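Local coordinates for protein CT_858 (Chlamydia trachomatis, PDB 3DPM), which probably acts as a serine-type endopeptidase, pairing a PDZ-like domain with a peptidase domain of the S41 family, at residues Pro299-Gln304 against Thr339-Gly344; Glu403-Asp408 against Glu443-His448; Gly486-Gly491 against Glu526-Glu531. All coordinates share one frame; numbering follows the deposited sequence.

Contact 1: residues Pro299-Gln304 against Thr339-Gly344; sequences PTYSWQ and TNNPGG. With LAS (N-acetyl-S-({(2R,3S,4R)-3-hydroxy-2-[(1S)-1-hydroxy-2-methylpropyl]-4-methyl-5-oxopyrrolidin-2-yl}carbonyl)cysteine), chain C.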
loop_
_atom_site.group_PDB
_atom_site.type_symbol
_atom_site.label_atom_id
_atom_site.label_comp_id
_atom_site.label_asym_id
_atom_site.label_seq_id
_atom_site.Cartn_x
_atom_site.Cartn_y
_atom_site.Cartn_z
ATOM N N PRO A 299 -24.475 -12.128 0.450
ATOM C CA PRO A 299 -23.372 -12.745 1.193
ATOM C C PRO A 299 -22.262 -11.815 1.682
ATOM O O PRO A 299 -21.751 -11.963 2.802
ATOM C CB PRO A 299 -22.853 -13.785 0.213
ATOM C CG PRO A 299 -22.986 -13.061 -1.099
ATOM C CD PRO A 299 -24.342 -12.370 -1.000
ATOM N N THR A 300 -21.893 -10.856 0.846
ATOM C CA THR A 300 -20.840 -9.931 1.199
ATOM C C THR A 300 -20.991 -8.656 0.404
ATOM O O THR A 300 -21.763 -8.603 -0.546
ATOM C CB THR A 300 -19.474 -10.529 0.872
ATOM O OG1 THR A 300 -18.449 -9.601 1.229
ATOM C CG2 THR A 300 -19.370 -10.814 -0.620
ATOM N N TYR A 301 -20.246 -7.627 0.792
ATOM C CA TYR A 301 -20.287 -6.365 0.082
ATOM C C TYR A 301 -18.993 -6.097 -0.654
ATOM O O TYR A 301 -18.822 -5.035 -1.246
ATOM C CB TYR A 301 -20.626 -5.217 1.026
ATOM C CG TYR A 301 -22.067 -5.275 1.425
ATOM C CD1 TYR A 301 -22.450 -5.782 2.672
ATOM C CD2 TYR A 301 -23.062 -4.941 0.512
ATOM C CE1 TYR A 301 -23.788 -5.963 2.985
ATOM C CE2 TYR A 301 -24.399 -5.121 0.813
ATOM C CZ TYR A 301 -24.758 -5.633 2.044
ATOM O OH TYR A 301 -26.085 -5.845 2.325
ATOM N N SER A 302 -18.079 -7.062 -0.609
ATOM C CA SER A 302 -16.820 -6.944 -1.339
ATOM C C SER A 302 -16.950 -7.891 -2.523
ATOM O O SER A 302 -16.290 -8.924 -2.593
ATOM C CB SER A 302 -15.621 -7.319 -0.461
ATOM O OG SER A 302 -16.029 -8.086 0.648
ATOM N N TRP A 303 -17.824 -7.509 -3.448
ATOM C CA TRP A 303 -18.130 -8.274 -4.649
ATOM C C TRP A 303 -16.971 -8.961 -5.355
ATOM O O TRP A 303 -17.156 -10.005 -5.969
ATOM C CB TRP A 303 -18.852 -7.379 -5.648
ATOM C CG TRP A 303 -18.159 -6.084 -5.889
ATOM C CD1 TRP A 303 -18.181 -4.978 -5.084
ATOM C CD2 TRP A 303 -17.339 -5.748 -7.011
ATOM N NE1 TRP A 303 -17.426 -3.972 -5.640
ATOM C CE2 TRP A 303 -16.897 -4.418 -6.822
ATOM C CE3 TRP A 303 -16.934 -6.441 -8.160
ATOM C CZ2 TRP A 303 -16.067 -3.767 -7.737
ATOM C CZ3 TRP A 303 -16.105 -5.791 -9.075
ATOM C CH2 TRP A 303 -15.683 -4.465 -8.855
ATOM N N GLN A 304 -15.780 -8.385 -5.279
ATOM C CA GLN A 304 -14.630 -8.984 -5.940
ATOM C C GLN A 304 -14.209 -10.305 -5.320
ATOM O O GLN A 304 -13.622 -11.148 -5.992
ATOM C CB GLN A 304 -13.441 -8.039 -5.901
ATOM C CG GLN A 304 -13.714 -6.684 -6.486
ATOM C CD GLN A 304 -12.430 -5.931 -6.758
ATOM O OE1 GLN A 304 -11.606 -6.366 -7.564
ATOM N NE2 GLN A 304 -12.248 -4.796 -6.084
ATOM N N THR A 339 -27.490 -12.485 6.832
ATOM C CA THR A 339 -26.720 -12.940 7.994
ATOM C C THR A 339 -25.302 -13.371 7.609
ATOM O O THR A 339 -25.030 -13.656 6.442
ATOM C CB THR A 339 -27.397 -14.137 8.655
ATOM O OG1 THR A 339 -27.571 -15.170 7.677
ATOM C CG2 THR A 339 -28.752 -13.737 9.240
ATOM N N ASN A 340 -24.403 -13.427 8.588
ATOM C CA ASN A 340 -23.022 -13.841 8.327
ATOM C C ASN A 340 -22.405 -13.120 7.138
ATOM O O ASN A 340 -21.891 -13.763 6.219
ATOM C CB ASN A 340 -22.967 -15.349 8.072
ATOM C CG ASN A 340 -23.306 -16.149 9.306
ATOM O OD1 ASN A 340 -23.867 -15.614 10.260
ATOM N ND2 ASN A 340 -22.982 -17.438 9.292
ATOM N N ASN A 341 -22.456 -11.789 7.172
ATOM C CA ASN A 341 -21.924 -10.936 6.111
ATOM C C ASN A 341 -20.808 -10.085 6.714
ATOM O O ASN A 341 -21.018 -9.391 7.695
ATOM C CB ASN A 341 -23.040 -10.030 5.571
ATOM C CG ASN A 341 -22.596 -9.197 4.394
ATOM O OD1 ASN A 341 -21.491 -8.650 4.397
ATOM N ND2 ASN A 341 -23.461 -9.083 3.376
ATOM N N PRO A 342 -19.605 -10.120 6.124
ATOM C CA PRO A 342 -18.479 -9.336 6.654
ATOM C C PRO A 342 -18.431 -7.853 6.268
ATOM O O PRO A 342 -17.551 -7.122 6.724
ATOM C CB PRO A 342 -17.262 -10.102 6.136
ATOM C CG PRO A 342 -17.728 -10.544 4.763
ATOM C CD PRO A 342 -19.165 -11.022 5.041
ATOM N N GLY A 343 -19.376 -7.403 5.448
ATOM C CA GLY A 343 -19.366 -6.015 5.018
ATOM C C GLY A 343 -18.488 -5.894 3.776
ATOM O O GLY A 343 -18.266 -6.891 3.090
ATOM N N GLY A 344 -17.997 -4.692 3.478
ATOM C CA GLY A 344 -17.140 -4.490 2.317
ATOM C C GLY A 344 -17.244 -3.102 1.691
ATOM O O GLY A 344 -17.218 -2.099 2.388
HETATM C C18 LAS C . -16.873 -2.489 6.080
HETATM O O19 LAS C . -17.285 -3.243 5.180
HETATM C C9 LAS C . -15.592 -1.685 5.847
HETATM C C10 LAS C . -15.808 -0.199 6.189
HETATM C C11 LAS C . -16.746 0.643 5.327
HETATM C C16 LAS C . -17.586 -0.223 4.393
HETATM C C12 LAS C . -17.646 1.404 6.303
HETATM O O17 LAS C . -14.532 0.428 6.105
HETATM N N8 LAS C . -15.040 -1.978 4.481
HETATM C C6 LAS C . -13.734 -2.230 4.632
HETATM O O7 LAS C . -12.951 -2.444 3.712
HETATM C C5 LAS C . -13.289 -2.124 6.100
HETATM C C20 LAS C . -12.309 -3.260 6.417
HETATM C C3 LAS C . -14.609 -2.339 6.839
HETATM O O2 LAS C . -14.819 -3.756 6.805
#

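Contact 2: residues Glu403-Asp408 against Glu443-His448; sequences EGYTVD and EKIHPH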
loop_
_atom_site.group_PDB
_atom_site.type_symbol
_atom_site.label_atom_id
_atom_site.label_comp_id
_atom_site.label_asym_id
_atom_site.label_seq_id
_atom_site.Cartn_x
_atom_site.Cartn_y
_atom_site.Cartn_z
ATOM N N GLU A 403 -19.284 1.210 -8.916
ATOM C CA GLU A 403 -19.596 -0.077 -8.309
ATOM C C GLU A 403 -21.096 -0.330 -8.255
ATOM O O GLU A 403 -21.624 -0.855 -7.270
ATOM C CB GLU A 403 -18.965 -0.166 -6.915
ATOM C CG GLU A 403 -17.443 0.012 -6.962
ATOM C CD GLU A 403 -16.746 -0.229 -5.620
ATOM O OE1 GLU A 403 -17.094 -1.215 -4.931
ATOM O OE2 GLU A 403 -15.838 0.556 -5.266
ATOM N N GLY A 404 -21.771 0.053 -9.338
ATOM C CA GLY A 404 -23.206 -0.144 -9.446
ATOM C C GLY A 404 -24.073 1.069 -9.152
ATOM O O GLY A 404 -25.235 1.121 -9.561
ATOM N N TYR A 405 -23.535 2.042 -8.429
ATOM C CA TYR A 405 -24.322 3.222 -8.107
ATOM C C TYR A 405 -24.329 4.215 -9.263
ATOM O O TYR A 405 -23.286 4.714 -9.676
ATOM C CB TYR A 405 -23.792 3.913 -6.856
ATOM C CG TYR A 405 -24.804 4.867 -6.278
ATOM C CD1 TYR A 405 -25.886 4.392 -5.534
ATOM C CD2 TYR A 405 -24.719 6.238 -6.518
ATOM C CE1 TYR A 405 -26.852 5.254 -5.044
ATOM C CE2 TYR A 405 -25.684 7.113 -6.034
ATOM C CZ TYR A 405 -26.745 6.617 -5.299
ATOM O OH TYR A 405 -27.695 7.481 -4.814
ATOM N N THR A 406 -25.520 4.505 -9.768
ATOM C CA THR A 406 -25.691 5.414 -10.891
ATOM C C THR A 406 -24.988 6.762 -10.727
ATOM O O THR A 406 -25.252 7.493 -9.777
ATOM C CB THR A 406 -27.189 5.658 -11.157
ATOM O OG1 THR A 406 -27.842 4.396 -11.384
ATOM C CG2 THR A 406 -27.373 6.565 -12.380
ATOM N N VAL A 407 -24.100 7.086 -11.665
ATOM C CA VAL A 407 -23.378 8.353 -11.621
ATOM C C VAL A 407 -24.189 9.452 -12.295
ATOM O O VAL A 407 -24.721 9.277 -13.393
ATOM C CB VAL A 407 -22.005 8.246 -12.292
ATOM C CG1 VAL A 407 -21.433 9.632 -12.527
ATOM C CG2 VAL A 407 -21.073 7.431 -11.409
ATOM N N ASP A 408 -24.257 10.597 -11.630
ATOM C CA ASP A 408 -25.037 11.721 -12.115
ATOM C C ASP A 408 -24.396 13.011 -11.611
ATOM O O ASP A 408 -23.573 12.972 -10.701
ATOM C CB ASP A 408 -26.451 11.584 -11.554
ATOM C CG ASP A 408 -27.335 12.739 -11.917
ATOM O OD1 ASP A 408 -28.353 12.945 -11.220
ATOM O OD2 ASP A 408 -27.018 13.433 -12.907
ATOM N N GLU A 443 -25.900 12.379 0.959
ATOM C CA GLU A 443 -26.909 12.660 1.973
ATOM C C GLU A 443 -27.950 11.546 2.026
ATOM O O GLU A 443 -28.327 11.074 3.103
ATOM C CB GLU A 443 -27.622 13.982 1.662
ATOM C CG GLU A 443 -26.806 15.237 1.922
ATOM C CD GLU A 443 -26.534 15.460 3.407
ATOM O OE1 GLU A 443 -27.512 15.459 4.197
ATOM O OE2 GLU A 443 -25.345 15.644 3.782
ATOM N N LYS A 444 -28.402 11.135 0.845
ATOM C CA LYS A 444 -29.421 10.108 0.720
ATOM C C LYS A 444 -29.208 9.201 -0.484
ATOM O O LYS A 444 -28.538 9.572 -1.445
ATOM C CB LYS A 444 -30.784 10.776 0.585
ATOM C CG LYS A 444 -30.842 11.718 -0.606
ATOM C CD LYS A 444 -32.156 12.484 -0.694
ATOM C CE LYS A 444 -32.374 13.397 0.501
ATOM N NZ LYS A 444 -33.583 14.248 0.289
ATOM N N ILE A 445 -29.793 8.009 -0.421
ATOM C CA ILE A 445 -29.712 7.046 -1.514
ATOM C C ILE A 445 -30.825 7.382 -2.503
ATOM O O ILE A 445 -31.990 7.451 -2.124
ATOM C CB ILE A 445 -29.943 5.587 -1.029
ATOM C CG1 ILE A 445 -28.789 5.127 -0.133
ATOM C CG2 ILE A 445 -30.062 4.657 -2.223
ATOM C CD1 ILE A 445 -27.458 5.038 -0.848
ATOM N N HIS A 446 -30.468 7.603 -3.762
ATOM C CA HIS A 446 -31.463 7.906 -4.776
ATOM C C HIS A 446 -31.783 6.614 -5.501
ATOM O O HIS A 446 -30.879 5.837 -5.834
ATOM C CB HIS A 446 -30.928 8.959 -5.744
ATOM C CG HIS A 446 -30.691 10.290 -5.100
ATOM N ND1 HIS A 446 -31.719 11.082 -4.634
ATOM C CD2 HIS A 446 -29.545 10.942 -4.794
ATOM C CE1 HIS A 446 -31.215 12.164 -4.066
ATOM N NE2 HIS A 446 -29.898 12.103 -4.149
ATOM N N PRO A 447 -33.080 6.350 -5.733
ATOM C CA PRO A 447 -33.507 5.129 -6.420
ATOM C C PRO A 447 -32.887 4.918 -7.790
ATOM O O PRO A 447 -32.813 5.842 -8.599
ATOM C CB PRO A 447 -35.034 5.261 -6.458
ATOM C CG PRO A 447 -35.288 6.732 -6.239
ATOM C CD PRO A 447 -34.240 7.123 -5.259
ATOM N N HIS A 448 -32.425 3.692 -8.028
ATOM C CA HIS A 448 -31.811 3.320 -9.293
ATOM C C HIS A 448 -32.776 3.712 -10.412
ATOM O O HIS A 448 -33.980 3.514 -10.303
ATOM C CB HIS A 448 -31.527 1.811 -9.308
ATOM C CG HIS A 448 -30.692 1.360 -10.466
ATOM N ND1 HIS A 448 -31.226 1.078 -11.705
ATOM C CD2 HIS A 448 -29.356 1.173 -10.584
ATOM C CE1 HIS A 448 -30.256 0.738 -12.535
ATOM N NE2 HIS A 448 -29.111 0.788 -11.880
#

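Contact 3: residues Gly486-Gly491 against Glu526-Glu531; sequences GTRTAG and ENIGVE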
loop_
_atom_site.group_PDB
_atom_site.type_symbol
_atom_site.label_atom_id
_atom_site.label_comp_id
_atom_site.label_asym_id
_atom_site.label_seq_id
_atom_site.Cartn_x
_atom_site.Cartn_y
_atom_site.Cartn_z
ATOM N N GLY A 486 -34.366 -11.128 13.255
ATOM C CA GLY A 486 -33.199 -11.914 13.638
ATOM C C GLY A 486 -32.623 -11.471 14.969
ATOM O O GLY A 486 -33.339 -11.385 15.965
ATOM N N THR A 487 -31.324 -11.184 14.988
ATOM C CA THR A 487 -30.656 -10.724 16.203
ATOM C C THR A 487 -29.664 -9.591 15.929
ATOM O O THR A 487 -29.024 -9.540 14.880
ATOM C CB THR A 487 -29.905 -11.877 16.923
ATOM O OG1 THR A 487 -28.981 -12.492 16.022
ATOM C CG2 THR A 487 -30.884 -12.925 17.425
ATOM N N ARG A 488 -29.558 -8.693 16.900
ATOM C CA ARG A 488 -28.680 -7.531 16.869
ATOM C C ARG A 488 -27.357 -7.765 16.123
ATOM O O ARG A 488 -26.689 -8.782 16.319
ATOM C CB ARG A 488 -28.412 -7.099 18.319
ATOM C CG ARG A 488 -27.552 -5.855 18.504
ATOM C CD ARG A 488 -27.262 -5.631 19.990
ATOM N NE ARG A 488 -28.500 -5.454 20.746
ATOM C CZ ARG A 488 -29.223 -4.337 20.758
ATOM N NH1 ARG A 488 -28.829 -3.279 20.062
ATOM N NH2 ARG A 488 -30.357 -4.286 21.450
ATOM N N THR A 489 -26.985 -6.815 15.266
ATOM C CA THR A 489 -25.741 -6.909 14.508
ATOM C C THR A 489 -24.524 -6.586 15.382
ATOM O O THR A 489 -24.646 -6.002 16.459
ATOM C CB THR A 489 -25.756 -5.962 13.296
ATOM O OG1 THR A 489 -25.935 -4.618 13.755
ATOM C CG2 THR A 489 -26.898 -6.322 12.345
ATOM N N ALA A 490 -23.350 -6.959 14.893
ATOM C CA ALA A 490 -22.093 -6.768 15.609
ATOM C C ALA A 490 -21.765 -5.358 16.113
ATOM O O ALA A 490 -21.221 -5.202 17.212
ATOM C CB ALA A 490 -20.949 -7.288 14.756
ATOM N N GLY A 491 -22.072 -4.339 15.320
ATOM C CA GLY A 491 -21.785 -2.982 15.746
ATOM C C GLY A 491 -20.383 -2.488 15.428
ATOM O O GLY A 491 -19.708 -1.904 16.283
ATOM N N GLU A 526 -21.388 1.853 16.681
ATOM C CA GLU A 526 -20.229 1.222 17.323
ATOM C C GLU A 526 -20.594 0.548 18.641
ATOM O O GLU A 526 -21.066 1.209 19.562
ATOM C CB GLU A 526 -19.137 2.273 17.564
ATOM C CG GLU A 526 -17.783 1.728 18.023
ATOM C CD GLU A 526 -17.157 0.790 17.013
ATOM O OE1 GLU A 526 -17.281 1.076 15.799
ATOM O OE2 GLU A 526 -16.535 -0.218 17.433
ATOM N N ASN A 527 -20.365 -0.764 18.716
ATOM C CA ASN A 527 -20.658 -1.573 19.902
ATOM C C ASN A 527 -22.143 -1.848 20.128
ATOM O O ASN A 527 -22.513 -2.848 20.739
ATOM C CB ASN A 527 -20.096 -0.915 21.161
ATOM C CG ASN A 527 -18.602 -1.096 21.300
ATOM O OD1 ASN A 527 -18.104 -2.222 21.339
ATOM N ND2 ASN A 527 -17.875 0.013 21.387
ATOM N N ILE A 528 -22.994 -0.961 19.641
ATOM C CA ILE A 528 -24.425 -1.120 19.833
ATOM C C ILE A 528 -25.070 -1.845 18.659
ATOM O O ILE A 528 -25.998 -2.633 18.841
ATOM C CB ILE A 528 -25.086 0.259 20.015
ATOM C CG1 ILE A 528 -24.420 0.983 21.182
ATOM C CG2 ILE A 528 -26.586 0.108 20.247
ATOM C CD1 ILE A 528 -24.703 2.464 21.187
ATOM N N GLY A 529 -24.571 -1.574 17.458
ATOM C CA GLY A 529 -25.116 -2.205 16.275
ATOM C C GLY A 529 -26.573 -1.842 16.075
ATOM O O GLY A 529 -27.044 -0.817 16.574
ATOM N N VAL A 530 -27.293 -2.682 15.341
ATOM C CA VAL A 530 -28.698 -2.427 15.088
ATOM C C VAL A 530 -29.583 -3.539 15.620
ATOM O O VAL A 530 -29.340 -4.725 15.391
ATOM C CB VAL A 530 -28.986 -2.255 13.586
ATOM C CG1 VAL A 530 -30.407 -1.730 13.393
ATOM C CG2 VAL A 530 -27.964 -1.304 12.970
ATOM N N GLU A 531 -30.625 -3.125 16.325
ATOM C CA GLU A 531 -31.594 -4.029 16.927
ATOM C C GLU A 531 -32.692 -4.370 15.916
ATOM O O GLU A 531 -33.158 -3.503 15.181
ATOM C CB GLU A 531 -32.208 -3.347 18.154
ATOM C CG GLU A 531 -32.892 -1.977 17.845
ATOM C CD GLU A 531 -31.913 -0.819 17.499
ATOM O OE1 GLU A 531 -31.127 -0.400 18.384
ATOM O OE2 GLU A 531 -31.940 -0.325 16.352
#

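Contact 1: residues Pro299-Gln304 against Thr339-Gly344
The phenol ring of Tyr301 meets the carboxamide of Asn341, their planes only 22° apart although the two side chains cross at about a right angle; the closest approach is Tyr301 CE1 to Asn341 ND2, 3.2 Å. Asn341 extends its CG away from its own backbone N (chi1 -175°), which carries the amide in between the ring and the carbonyl of Pro299. Both ends of that amide are then held: OD1 accepts from the backbone N of Gly343 at 2.7 Å, in the carbonyl plane, closing an Asx turn, while ND2 donates to the carbonyl of Ile298. These two bonds fix the flip of the amide. Tyr301, with CG beside its backbone N (chi1 -72°), has Gly343 CA at its ring edge, and its hydroxyl bonds to Gln338. The backbones join where Tyr301 N donates to Gly343 O (3.1 Å), in a single bridge that pairs Tyr301 with Gly344. Alongside, Thr300 OG1 and Ser302 OG share a hydrogen bond of 2.9 Å. On the ligand side, Gly344 N faces O19 of the lactacystin-derived inhibitor, but at a modelled separation so short that the details of the bond are doubtful. The inhibitor lies beside the loop after strand 333-337, which is consistent with the active-site region of the ClpP/crotonase-like fold of S41 peptidases.

Contact 2: residues Glu403-Asp408 against Glu443-His448
Tyr405 reaches with its hydroxyl to the backbone of His446, linking the short strand 405-406 to the chain just after strand 444-445. The two strands belong to different antiparallel sheets of the S41 peptidase region: 405-406 forms a two-stranded hairpin with 401-402, whereas 444-445 pairs with strand 361-368. A side chain, not strand pairing, therefore makes the polar link between them. His446 N donates to Tyr405 OH at 3.0 Å, and the angle of 171° at the hydrogen makes the bond nearly straight. Tyr405 starts out away from the other segment, but its CG lies opposite the backbone N (chi1 -163°), and the length of the ring brings the hydroxyl across. On the way, CE1 comes within 4.2 Å of Ile445 CD1, a loose apolar touch, and His446 CB lies 3.7 Å from Tyr405 OH. At the other end of the contact the side chains of Thr406 and His448 cross at about a right angle, and the carbonyl oxygen of Gly404 lies near the plane of the His448 ring, at its edge.

A second shell sets these groups in place. The ring of Tyr405 meets that of Phe442 and rests on Val411 of helix 409-428, while both Tyr405 and Ile445 pack on Tyr350 of helix 346-354, Ile445 touching Ser354 as well. The imidazole of His446 is held through NE2 by the hydroxyl of Tyr414. His448 is turned by ND1, which bonds to the backbone N of Arg450 and of Val451, and this leaves its CD2 3.6 Å from Thr406 OG1.

Contact 3: residues Gly486-Gly491 against Glu526-Glu531
Arg488 and Glu531 lie obliquely across each other, with the guanidinium and carboxylate planes almost perpendicular at 84°. Their charged atoms stay beyond salt-bridge range: Arg488 NH1 is 4.0 Å from Glu531 OE1, while Glu531 OE2 forms salt bridges with Arg519 and Lys477. What the guanidinium grips instead is a backbone carbonyl. NH1 donates to Ile528 O at 3.2 Å, with the oxygen at the edge of the guanidinium and near its plane, while Glu531 CA sits over one face. Arg488 leaves the backbone extended, then bends at chi3 (-60°), which brings NH1 to Ile528 O.

Thr489 makes the second link, an exchange with Val530: Thr489 N donates to Val530 O, and Val530 N donates to Thr489 OG1 at 2.8 Å. With chi1 at 59°, OG1 is placed between its own backbone N and carbonyl carbon, where it also bonds to Asp470. That same carboxylate oxygen, OD1 of Asp470, accepts from the backbone N of Gly491, so one oxygen of this acidic side chain of helix 468-478 bonds to both Thr489 and Gly491.

Farther along, Asn527 N donates to Gly491 O at 2.8 Å, and Gly491 CA and Gly529 CA come to 3.5 Å, the two backbones meeting directly. The contact thus joins loops that follow strand 482-486 and precede strand 534-535, the neighbouring parallel strands at one edge of the mixed sheet in the peptidase's ClpP/crotonase-like fold.

How the contacts relate
From the N terminus, contact 1 joins the loop after strand 290-297 to the one after strand 333-337, enclosing helix 316-330. Contact 2 then closes a loop built round helix 409-428, and contact 3 closes one that carries strands 496-499 and 507-518. The three follow in series, neither nesting nor crossing. Contacts 1 and 3 lie at ends of strands of the mixed seven-stranded sheet, their centres about 16 Å apart, with helix 468-478 touching both. Contact 2 is more peripheral, but it meets contact 1 directly: Trp303 NE1 lies 2.9 Å from Glu403 OE1, a probable hydrogen bond. Helix 346-354 also packs against both.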